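Local coordinates for protein 6-phospho-beta-d glycosidase (Streptococcus pyogenes, PDB 5FOO) that probably hydrolyses 6-phospho-beta-glucosides, as a member of glycoside hydrolase family 1, at residues A[13-16]-A[17-20]; A[51-54]-A[55-59]; A[23-26]-A[27-31]; A[426-429]-A[430-433]. The protein carries 1 engineered substitution. All blocks are in the same frame, centred on the assembly; numbering follows the deposited sequence.

Contact 1: A[13-16]-A[17-20]; sequences ATSG and PQSE. With JAZ (6-phosphocyclophellitol), chain G.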
loop_
_atom_site.group_PDB
_atom_site.type_symbol
_atom_site.label_atom_id
_atom_site.label_comp_id
_atom_site.label_asym_id
_atom_site.label_seq_id
_atom_site.Cartn_x
_atom_site.Cartn_y
_atom_site.Cartn_z
ATOM N N ALA A 13 -6.299 2.564 7.123
ATOM C CA ALA A 13 -5.672 3.032 5.948
ATOM C C ALA A 13 -6.667 3.108 4.747
ATOM O O ALA A 13 -7.538 2.238 4.563
ATOM C CB ALA A 13 -4.558 2.089 5.605
ATOM N N THR A 14 -6.432 4.138 3.929
ATOM C CA THR A 14 -7.082 4.423 2.655
ATOM C C THR A 14 -6.032 5.120 1.754
ATOM O O THR A 14 -4.836 5.151 2.099
ATOM C CB THR A 14 -8.392 5.215 2.870
ATOM O OG1 THR A 14 -9.135 5.284 1.671
ATOM C CG2 THR A 14 -8.165 6.644 3.405
ATOM N N SER A 15 -6.480 5.618 0.606
ATOM C CA SER A 15 -5.662 6.395 -0.288
ATOM C C SER A 15 -6.500 7.534 -0.880
ATOM O O SER A 15 -7.732 7.497 -0.847
ATOM C CB SER A 15 -5.117 5.488 -1.383
ATOM O OG SER A 15 -6.132 5.099 -2.259
ATOM N N GLY A 16 -5.851 8.573 -1.372
ATOM C CA GLY A 16 -6.545 9.706 -2.030
ATOM C C GLY A 16 -7.478 9.215 -3.176
ATOM O O GLY A 16 -8.666 9.580 -3.236
ATOM N N PRO A 17 -6.947 8.388 -4.081
ATOM C CA PRO A 17 -7.755 7.955 -5.218
ATOM C C PRO A 17 -8.978 7.105 -4.828
ATOM O O PRO A 17 -10.010 7.190 -5.484
ATOM C CB PRO A 17 -6.762 7.161 -6.074
ATOM C CG PRO A 17 -5.420 7.681 -5.698
ATOM C CD PRO A 17 -5.540 7.984 -4.224
ATOM N N GLN A 18 -8.881 6.308 -3.774
ATOM C CA GLN A 18 -9.932 5.390 -3.431
ATOM C C GLN A 18 -10.999 6.049 -2.567
ATOM O O GLN A 18 -12.090 5.510 -2.458
ATOM C CB GLN A 18 -9.364 4.193 -2.737
ATOM C CG GLN A 18 -8.400 3.431 -3.615
ATOM C CD GLN A 18 -7.771 2.269 -2.912
ATOM O OE1 GLN A 18 -6.654 2.379 -2.364
ATOM N NE2 GLN A 18 -8.446 1.106 -2.968
ATOM N N SER A 19 -10.701 7.216 -1.957
ATOM C CA SER A 19 -11.620 7.824 -1.052
ATOM C C SER A 19 -12.140 9.187 -1.519
ATOM O O SER A 19 -13.278 9.515 -1.229
ATOM C CB SER A 19 -10.945 7.943 0.330
ATOM O OG SER A 19 -9.788 8.787 0.251
ATOM N N GLU A 20 -11.306 9.995 -2.182
ATOM C CA GLU A 20 -11.608 11.428 -2.340
ATOM C C GLU A 20 -12.741 11.752 -3.282
ATOM O O GLU A 20 -13.599 12.588 -2.973
ATOM C CB GLU A 20 -10.392 12.197 -2.853
ATOM C CG GLU A 20 -9.282 12.440 -1.826
ATOM C CD GLU A 20 -7.993 12.983 -2.428
ATOM O OE1 GLU A 20 -8.044 13.468 -3.611
ATOM O OE2 GLU A 20 -6.935 12.986 -1.710
HETATM C C2 JAZ G . -6.620 -2.218 -1.938
HETATM C C3 JAZ G . -5.532 -1.255 -1.417
HETATM C C4 JAZ G . -4.169 -1.939 -1.406
HETATM C C5 JAZ G . -4.157 -3.202 -0.555
HETATM C C6 JAZ G . -5.287 -4.124 -0.957
HETATM C C7 JAZ G . -6.640 -3.414 -0.993
HETATM C C8 JAZ G . -7.796 -4.378 -1.251
HETATM O O9 JAZ G . -7.597 -4.939 -2.545
HETATM P P10 JAZ G . -8.865 -5.356 -3.407
HETATM O O11 JAZ G . -8.277 -5.839 -4.686
HETATM O O12 JAZ G . -9.880 -4.291 -3.424
HETATM O O13 JAZ G . -9.506 -6.445 -2.664
HETATM O O14 JAZ G . -4.978 -4.748 -2.210
HETATM O O15 JAZ G . -7.912 -1.604 -1.886
HETATM O O16 JAZ G . -5.492 -0.168 -2.307
HETATM O O17 JAZ G . -3.176 -1.034 -0.957
#

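Contact 2: A[51-54]-A[55-59]; sequences ASDA and YHQIE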
loop_
_atom_site.group_PDB
_atom_site.type_symbol
_atom_site.label_atom_id
_atom_site.label_comp_id
_atom_site.label_asym_id
_atom_site.label_seq_id
_atom_site.Cartn_x
_atom_site.Cartn_y
_atom_site.Cartn_z
ATOM N N ALA A 51 -16.122 8.318 -5.708
ATOM C CA ALA A 51 -15.566 7.375 -4.793
ATOM C C ALA A 51 -16.302 7.441 -3.446
ATOM O O ALA A 51 -17.524 7.346 -3.441
ATOM C CB ALA A 51 -14.052 7.608 -4.665
ATOM N N SER A 52 -15.618 7.665 -2.305
ATOM C CA SER A 52 -16.346 7.736 -1.063
ATOM C C SER A 52 -16.474 9.183 -0.561
ATOM O O SER A 52 -16.673 9.368 0.593
ATOM C CB SER A 52 -15.746 6.784 -0.006
ATOM O OG SER A 52 -16.178 5.441 -0.283
ATOM N N ASP A 53 -16.363 10.172 -1.439
ATOM C CA ASP A 53 -16.740 11.552 -1.144
ATOM C C ASP A 53 -15.905 12.186 0.010
ATOM O O ASP A 53 -16.364 13.123 0.698
ATOM C CB ASP A 53 -18.267 11.646 -0.840
ATOM C CG ASP A 53 -18.803 13.082 -0.847
ATOM O OD1 ASP A 53 -18.253 13.864 -1.696
ATOM O OD2 ASP A 53 -19.761 13.403 -0.006
ATOM N N ALA A 54 -14.686 11.695 0.200
ATOM C CA ALA A 54 -13.793 12.290 1.202
ATOM C C ALA A 54 -13.404 13.746 0.870
ATOM O O ALA A 54 -13.101 14.534 1.790
ATOM C CB ALA A 54 -12.569 11.427 1.421
ATOM N N TYR A 55 -13.428 14.135 -0.406
ATOM C CA TYR A 55 -13.258 15.531 -0.720
ATOM C C TYR A 55 -14.166 16.438 0.179
ATOM O O TYR A 55 -13.705 17.471 0.732
ATOM C CB TYR A 55 -13.421 15.855 -2.209
ATOM C CG TYR A 55 -13.178 17.330 -2.495
ATOM C CD1 TYR A 55 -11.895 17.818 -2.664
ATOM C CD2 TYR A 55 -14.239 18.256 -2.531
ATOM C CE1 TYR A 55 -11.662 19.176 -2.843
ATOM C CE2 TYR A 55 -14.005 19.608 -2.765
ATOM C CZ TYR A 55 -12.707 20.059 -2.908
ATOM O OH TYR A 55 -12.419 21.417 -3.140
ATOM N N HIS A 56 -15.432 16.016 0.349
ATOM C CA HIS A 56 -16.389 16.747 1.135
ATOM C C HIS A 56 -16.426 16.298 2.589
ATOM O O HIS A 56 -16.547 17.127 3.472
ATOM C CB HIS A 56 -17.766 16.629 0.503
ATOM C CG HIS A 56 -17.862 17.225 -0.869
ATOM N ND1 HIS A 56 -18.055 16.463 -2.001
ATOM C CD2 HIS A 56 -17.883 18.513 -1.280
ATOM C CE1 HIS A 56 -18.148 17.265 -3.052
ATOM N NE2 HIS A 56 -18.042 18.511 -2.645
ATOM N N GLN A 57 -16.277 15.018 2.861
ATOM C CA GLN A 57 -16.548 14.470 4.192
ATOM C C GLN A 57 -15.351 14.145 5.086
ATOM O O GLN A 57 -15.531 13.551 6.128
ATOM C CB GLN A 57 -17.387 13.189 4.017
ATOM C CG GLN A 57 -18.765 13.473 3.422
ATOM C CD GLN A 57 -19.726 12.304 3.648
ATOM O OE1 GLN A 57 -19.920 11.872 4.781
ATOM N NE2 GLN A 57 -20.276 11.753 2.578
ATOM N N ILE A 58 -14.139 14.505 4.705
ATOM C CA ILE A 58 -12.986 14.185 5.516
ATOM C C ILE A 58 -13.125 14.656 6.961
ATOM O O ILE A 58 -12.813 13.883 7.908
ATOM C CB ILE A 58 -11.630 14.605 4.838
ATOM C CG1 ILE A 58 -10.455 13.962 5.578
ATOM C CG2 ILE A 58 -11.510 16.110 4.788
ATOM C CD1 ILE A 58 -10.455 12.462 5.586
ATOM N N GLU A 59 -13.599 15.870 7.171
ATOM C CA GLU A 59 -13.714 16.396 8.557
ATOM C C GLU A 59 -14.693 15.558 9.359
ATOM O O GLU A 59 -14.344 15.058 10.423
ATOM C CB GLU A 59 -14.249 17.839 8.616
ATOM C CG GLU A 59 -13.278 18.912 8.220
ATOM C CD GLU A 59 -13.245 19.163 6.731
ATOM O OE1 GLU A 59 -13.912 18.422 5.925
ATOM O OE2 GLU A 59 -12.494 20.102 6.380
#

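Contact 3: A[23-26]-A[27-31]; sequences FAKQ and HRNLF. With PO4 (phosphate ion), chain M.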
loop_
_atom_site.group_PDB
_atom_site.type_symbol
_atom_site.label_atom_id
_atom_site.label_comp_id
_atom_site.label_asym_id
_atom_site.label_seq_id
_atom_site.Cartn_x
_atom_site.Cartn_y
_atom_site.Cartn_z
ATOM N N PHE A 23 -13.608 15.512 -7.416
ATOM C CA PHE A 23 -14.095 16.840 -7.177
ATOM C C PHE A 23 -12.927 17.765 -7.106
ATOM O O PHE A 23 -12.053 17.471 -6.340
ATOM C CB PHE A 23 -14.815 16.906 -5.852
ATOM C CG PHE A 23 -15.982 15.983 -5.766
ATOM C CD1 PHE A 23 -17.177 16.320 -6.344
ATOM C CD2 PHE A 23 -15.879 14.762 -5.066
ATOM C CE1 PHE A 23 -18.267 15.459 -6.253
ATOM C CE2 PHE A 23 -16.967 13.921 -4.966
ATOM C CZ PHE A 23 -18.151 14.274 -5.556
ATOM N N ALA A 24 -12.953 18.854 -7.910
ATOM C CA ALA A 24 -11.885 19.878 -8.021
ATOM C C ALA A 24 -10.439 19.391 -8.250
ATOM O O ALA A 24 -9.489 20.059 -7.824
ATOM C CB ALA A 24 -11.914 20.806 -6.829
ATOM N N LYS A 25 -10.268 18.258 -8.921
ATOM C CA LYS A 25 -8.959 17.695 -9.083
ATOM C C LYS A 25 -8.519 18.015 -10.462
ATOM O O LYS A 25 -9.160 17.591 -11.416
ATOM C CB LYS A 25 -8.921 16.169 -8.797
ATOM C CG LYS A 25 -7.523 15.637 -8.513
ATOM C CD LYS A 25 -7.503 14.166 -8.104
ATOM C CE LYS A 25 -7.749 13.280 -9.319
ATOM N NZ LYS A 25 -7.657 11.815 -9.096
ATOM N N GLN A 26 -7.380 18.682 -10.578
ATOM C CA GLN A 26 -6.970 19.263 -11.840
ATOM C C GLN A 26 -6.628 18.213 -12.896
ATOM O O GLN A 26 -6.867 18.431 -14.088
ATOM C CB GLN A 26 -5.792 20.211 -11.604
ATOM C CG GLN A 26 -5.287 20.913 -12.837
ATOM C CD GLN A 26 -4.178 21.944 -12.566
ATOM O OE1 GLN A 26 -3.904 22.386 -11.457
ATOM N NE2 GLN A 26 -3.546 22.333 -13.618
ATOM N N HIS A 27 -6.008 17.107 -12.507
ATOM C CA HIS A 27 -5.441 16.213 -13.515
ATOM C C HIS A 27 -6.010 14.862 -13.278
ATOM O O HIS A 27 -6.458 14.552 -12.171
ATOM C CB HIS A 27 -3.884 16.101 -13.378
ATOM C CG HIS A 27 -3.116 17.396 -13.464
ATOM N ND1 HIS A 27 -2.763 17.981 -14.667
ATOM C CD2 HIS A 27 -2.543 18.162 -12.504
ATOM C CE1 HIS A 27 -2.041 19.066 -14.453
ATOM N NE2 HIS A 27 -1.933 19.232 -13.143
ATOM N N ARG A 28 -5.895 14.019 -14.304
ATOM C CA ARG A 28 -6.195 12.598 -14.202
ATOM C C ARG A 28 -4.995 11.754 -13.818
ATOM O O ARG A 28 -3.892 11.920 -14.371
ATOM C CB ARG A 28 -6.749 12.060 -15.540
ATOM C CG ARG A 28 -8.037 12.800 -15.977
ATOM C CD ARG A 28 -8.408 12.532 -17.432
ATOM N NE ARG A 28 -7.362 13.002 -18.315
ATOM C CZ ARG A 28 -7.364 12.884 -19.632
ATOM N NH1 ARG A 28 -8.359 12.314 -20.298
ATOM N NH2 ARG A 28 -6.345 13.368 -20.274
ATOM N N ASN A 29 -5.227 10.843 -12.878
ATOM C CA ASN A 29 -4.298 9.792 -12.654
ATOM C C ASN A 29 -4.517 8.628 -13.601
ATOM O O ASN A 29 -5.431 8.669 -14.387
ATOM C CB ASN A 29 -4.241 9.407 -11.148
ATOM C CG ASN A 29 -5.495 8.714 -10.622
ATOM O OD1 ASN A 29 -6.032 7.799 -11.212
ATOM N ND2 ASN A 29 -5.874 9.084 -9.425
ATOM N N LEU A 30 -3.688 7.592 -13.528
ATOM C CA LEU A 30 -3.839 6.463 -14.454
ATOM C C LEU A 30 -5.193 5.859 -14.338
ATOM O O LEU A 30 -5.822 5.602 -15.379
ATOM C CB LEU A 30 -2.807 5.384 -14.255
ATOM C CG LEU A 30 -1.375 5.834 -14.407
ATOM C CD1 LEU A 30 -0.415 4.672 -14.316
ATOM C CD2 LEU A 30 -1.147 6.612 -15.699
ATOM N N PHE A 31 -5.674 5.625 -13.116
ATOM C CA PHE A 31 -7.012 4.994 -12.974
ATOM C C PHE A 31 -8.220 5.870 -13.420
ATOM O O PHE A 31 -9.171 5.349 -13.997
ATOM C CB PHE A 31 -7.242 4.461 -11.570
ATOM C CG PHE A 31 -6.834 3.024 -11.399
ATOM C CD1 PHE A 31 -7.669 1.998 -11.830
ATOM C CD2 PHE A 31 -5.624 2.692 -10.766
ATOM C CE1 PHE A 31 -7.291 0.671 -11.656
ATOM C CE2 PHE A 31 -5.234 1.380 -10.592
ATOM C CZ PHE A 31 -6.059 0.348 -11.043
HETATM P P PO4 M . -4.520 15.698 -17.501
HETATM O O1 PO4 M . -4.058 15.033 -18.793
HETATM O O2 PO4 M . -5.196 17.040 -17.659
HETATM O O3 PO4 M . -3.187 16.022 -16.697
HETATM O O4 PO4 M . -5.565 14.825 -16.936
HETATM O O HOH W 1 -9.411 14.900 -12.043
#

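Contact 4: A[426-429]-A[430-433]; sequences NAYK and NRYG. With JAZ (6-phosphocyclophellitol), chain G.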
loop_
_atom_site.group_PDB
_atom_site.type_symbol
_atom_site.label_atom_id
_atom_site.label_comp_id
_atom_site.label_asym_id
_atom_site.label_seq_id
_atom_site.Cartn_x
_atom_site.Cartn_y
_atom_site.Cartn_z
ATOM N N ASN A 426 -12.245 -3.584 -9.103
ATOM C CA ASN A 426 -13.396 -4.089 -8.363
ATOM C C ASN A 426 -14.309 -3.087 -7.727
ATOM O O ASN A 426 -15.347 -3.471 -7.104
ATOM C CB ASN A 426 -12.918 -5.085 -7.324
ATOM C CG ASN A 426 -12.135 -6.182 -7.955
ATOM O OD1 ASN A 426 -10.944 -6.280 -7.802
ATOM N ND2 ASN A 426 -12.796 -6.952 -8.744
ATOM N N ALA A 427 -13.944 -1.805 -7.832
ATOM C CA ALA A 427 -14.807 -0.740 -7.326
ATOM C C ALA A 427 -15.361 -1.152 -5.964
ATOM O O ALA A 427 -14.573 -1.466 -5.118
ATOM C CB ALA A 427 -15.906 -0.415 -8.341
ATOM N N TYR A 428 -16.681 -1.228 -5.779
ATOM C CA TYR A 428 -17.315 -1.527 -4.499
ATOM C C TYR A 428 -17.890 -2.924 -4.458
ATOM O O TYR A 428 -18.758 -3.210 -3.660
ATOM C CB TYR A 428 -18.441 -0.468 -4.228
ATOM C CG TYR A 428 -17.879 0.908 -3.850
ATOM C CD1 TYR A 428 -17.558 1.230 -2.527
ATOM C CD2 TYR A 428 -17.664 1.875 -4.827
ATOM C CE1 TYR A 428 -17.003 2.481 -2.197
ATOM C CE2 TYR A 428 -17.128 3.128 -4.529
ATOM C CZ TYR A 428 -16.788 3.429 -3.229
ATOM O OH TYR A 428 -16.268 4.684 -3.008
ATOM N N LYS A 429 -17.472 -3.799 -5.371
ATOM C CA LYS A 429 -17.878 -5.197 -5.273
ATOM C C LYS A 429 -17.653 -5.782 -3.866
ATOM O O LYS A 429 -18.556 -6.358 -3.268
ATOM C CB LYS A 429 -17.068 -6.011 -6.270
ATOM C CG LYS A 429 -17.490 -7.459 -6.349
ATOM C CD LYS A 429 -16.575 -8.190 -7.325
ATOM C CE LYS A 429 -17.060 -9.644 -7.361
ATOM N NZ LYS A 429 -16.284 -10.387 -8.346
ATOM N N ASN A 430 -16.437 -5.653 -3.369
ATOM C CA ASN A 430 -16.108 -6.180 -2.066
ATOM C C ASN A 430 -15.817 -5.020 -1.100
ATOM O O ASN A 430 -15.056 -4.123 -1.442
ATOM C CB ASN A 430 -14.892 -7.081 -2.133
ATOM C CG ASN A 430 -15.016 -8.174 -3.190
ATOM O OD1 ASN A 430 -14.273 -8.180 -4.196
ATOM N ND2 ASN A 430 -15.890 -9.101 -2.954
ATOM N N ARG A 431 -16.493 -5.061 0.056
ATOM C CA ARG A 431 -16.454 -4.020 1.098
ATOM C C ARG A 431 -15.478 -4.473 2.157
ATOM O O ARG A 431 -15.532 -5.613 2.561
ATOM C CB ARG A 431 -17.849 -3.804 1.682
ATOM C CG ARG A 431 -18.981 -3.573 0.649
ATOM C CD ARG A 431 -18.653 -2.351 -0.171
ATOM N NE ARG A 431 -19.711 -1.913 -1.077
ATOM C CZ ARG A 431 -20.576 -0.952 -0.832
ATOM N NH1 ARG A 431 -20.594 -0.285 0.331
ATOM N NH2 ARG A 431 -21.460 -0.661 -1.762
ATOM N N TYR A 432 -14.538 -3.596 2.488
ATOM C CA TYR A 432 -13.530 -3.792 3.551
ATOM C C TYR A 432 -13.741 -2.928 4.833
ATOM O O TYR A 432 -13.018 -3.067 5.779
ATOM C CB TYR A 432 -12.129 -3.442 2.998
ATOM C CG TYR A 432 -11.485 -4.469 2.075
ATOM C CD1 TYR A 432 -11.765 -4.515 0.707
ATOM C CD2 TYR A 432 -10.560 -5.379 2.572
ATOM C CE1 TYR A 432 -11.149 -5.449 -0.139
ATOM C CE2 TYR A 432 -9.933 -6.310 1.741
ATOM C CZ TYR A 432 -10.233 -6.354 0.377
ATOM O OH TYR A 432 -9.588 -7.315 -0.400
ATOM N N GLY A 433 -14.728 -2.044 4.861
ATOM C CA GLY A 433 -14.815 -1.039 5.893
ATOM C C GLY A 433 -15.162 -1.596 7.244
ATOM O O GLY A 433 -15.911 -2.615 7.376
HETATM C C2 JAZ G . -6.620 -2.218 -1.938
HETATM C C3 JAZ G . -5.532 -1.255 -1.417
HETATM C C4 JAZ G . -4.169 -1.939 -1.406
HETATM C C5 JAZ G . -4.157 -3.202 -0.555
HETATM C C6 JAZ G . -5.287 -4.124 -0.957
HETATM C C7 JAZ G . -6.640 -3.414 -0.993
HETATM C C8 JAZ G . -7.796 -4.378 -1.251
HETATM O O9 JAZ G . -7.597 -4.939 -2.545
HETATM P P10 JAZ G . -8.865 -5.356 -3.407
HETATM O O11 JAZ G . -8.277 -5.839 -4.686
HETATM O O12 JAZ G . -9.880 -4.291 -3.424
HETATM O O13 JAZ G . -9.506 -6.445 -2.664
HETATM O O14 JAZ G . -4.978 -4.748 -2.210
HETATM O O15 JAZ G . -7.912 -1.604 -1.886
HETATM O O16 JAZ G . -5.492 -0.168 -2.307
HETATM O O17 JAZ G . -3.176 -1.034 -0.957
HETATM O O HOH W 2 -14.279 -4.075 -4.182
HETATM O O HOH W 3 -21.771 -2.508 -4.218
#

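Contact 1: A[13-16]-A[17-20]
Where the first barrel strand gives way to a short helix, Ser15 stands at the N-cap and its chain turns so that Gly16 O receives Glu20 N at 2.9 Å, a nearly straight bond. Ser15 O, one residue earlier, accepts the hydroxyl of Ser19 OG at 2.7 Å, with the donor lying above the carbonyl plane, and takes weak bonds from Gln18 N and Ser19 N. With chi1 at 71°, Ser15 OG lies between its own N and C and close to Gln18, whose N gives it a weak capping bond. The same OG donates to Gln18 OE1 at 2.8 Å, in the amide plane and on a lone pair. Thr14 OG1 rests against Ser19 CB, 3.5 Å away. The extended Gln18 chain leaves the helix toward 6-phosphocyclophellitol, where OE1 accepts from O16 at 2.8 Å and NE2 donates to O15 at 3.0 Å. NE2 has a further partner in Trp422 O. Glu20 turns the other way, its carboxylate bonded by Arg81, Gln78 and Tyr99. Ser15 thus acts as a second-shell residue: held by Ser15 on OE1 and by Trp422 on NE2, the Gln18 amide is fixed in rotation and presents a matched acceptor and donor to two adjacent carbocycle hydroxyls.

Contact 2: A[51-54]-A[55-59]
Asp53 and His56 meet over the first turn of helix 54-67, a helix between the first two strands of the beta/alpha barrel, 9-13 and 72-76, with Asp53 at the N-cap position. The carboxylate does not cap a backbone N; it reaches forward instead, CG anti to the backbone N (chi1 -166°), and divides its two oxygens between side chains one turn on. OD1 offers its syn lone pair to His56 ND1 at 2.6 Å, a short and nearly straight bond lying in the imidazole plane, while the carboxylate and the ring are themselves inclined by 54°. The other oxygen, OD2, is met on its anti side by Gln57 NE2 at 3.1 Å; here the two flat groups stand steeply against each other, their planes 72° apart. That amide nitrogen also donates to Gln442 O, which ties the helix start to a later loop. Tyr55 CD2 lies over the centre of the imidazole, 3.8 Å above its plane, so the His56 ring is held both by an in-plane bond and by a neighbour on one face. The carboxylate would probably favour a protonated His56, although the ring lies at the surface. In the backbone the helix begins its regular bonding: Asp53 O takes Gln57 N at 2.9 Å, and Ala54 O receives Ile58 N at 3.1 Å, with CB of Ile58 3.4 Å from the same oxygen.

Contact 3: A[23-26]-A[27-31]
Gln26 and His27 send their side chains the same way through different torsions: CG of Gln26 is anti to its backbone N (chi1 -179°), whereas that of His27 stands beside its own N and opposite the carbonyl carbon (chi1 -57°). The extended Gln26 chain therefore runs alongside the imidazole, its amide stacked over the ring with only 18° between their planes. A CH-pi contact places Gln26 CG over one face, 3.9 Å from the centroid of the His27 ring and somewhat toward the rim. Asp84 bonds both groups, its backbone O taking His27 NE2 and its OD1 taking Gln26 NE2, while Asn92 donates to Gln26 OE1. On the other nitrogen, His27 ND1 donates to O3 of a phosphate ion at 2.9 Å. Arg28 grips the same ion: its backbone N reaches O4 at 2.8 Å, its NE meets that oxygen too, and NH2 donates almost straight to O1 at 3.2 Å. A water bridges the backbone, donating to Lys25 O and His27 O. The Lys25 chain, bent at its third torsion, brings NZ to 3.3 Å from Asn29 ND2; both are donors, and both bond Gln78 OE1. Asn29, the N-cap of helix 30-37, caps a backbone N just past Phe31 while its own N donates to Asp32 OD2, consistent with a capping box; that OD2 also forms a salt bridge with Lys25. With both ring nitrogens of His27 serving as donors, to the phosphate and to Asp84 O, the imidazole is probably protonated here, although the ion itself probably comes from the crystallisation liquor.

Contact 4: A[426-429]-A[430-433]
Over one face of the Arg431 guanidinium lies a single ring atom, Tyr428 CD1, 4.0 Å above its centre, and at the guanidinium edge an ordered water accepts from NH2 in the plane. The two flat groups are inclined by 67°, so the tyrosine presents an edge atom to the cation rather than stacking on it. Bent at its second torsion (chi2 -60°), the arginine folds back over the chain and brings NE to Tyr428 O at 3.0 Å, close to the guanidinium plane and on a lone pair of the carbonyl. The water on NH2 also donates to Tyr428 O, so this oxygen is gripped twice by the arginine, once directly and once through solvent. NH1 carries a salt bridge to Asp420. The backbone before it makes a type II' beta turn, closed by Lys429 N on Asn426 O at 2.8 Å. A second water links Ala427 O to Asn430 N. The Tyr428 hydroxyl is hydrogen-bonded with Ser52 OG. Asn430 and Lys429 lie side by side, with Asn430 OD1 3.9 Å from Lys429 CD; Asn430 ND2 is buried without a partner. Past the folded arginine, Tyr432 belongs to the ligand pocket: its OH donates to phosphate oxygen O13 of 6-phosphocyclophellitol, modelled at a very short 2.4 Å, a value to be treated with caution, and the oxygen lies near the ring plane. The loop lacks regular secondary structure but is tied by the turn, the Arg431 NE bond and the Asp420 salt bridge, and the Tyr432 bond is consistent with a part in recognising the 6-phosphate of substrates.

Contacts 1 and 4 reach the same 6-phosphocyclophellitol from different sides, Gln18 holding ring hydroxyls and Tyr432 the phosphate, with their centres about 13 Å apart. Contact 2 backs contact 1: Ser19 O and Ala54 N lie 3.0 Å apart in a probable backbone hydrogen bond, repeated by Glu20 O and Tyr55 N. It also meets contact 4, since Tyr428 OH comes within 2.8 Å of Ser52 OG. Phe23 of contact 3 packs against Asp53, Tyr55 and His56, joining the chain that leads into helix 30-37 to the start of helix 54-67. Contact 3 touches contact 1 where Asn29 ND2 lies 4.0 Å from Pro17 CB; the side chain of Asn29 is about 12 Å from the bound ligand.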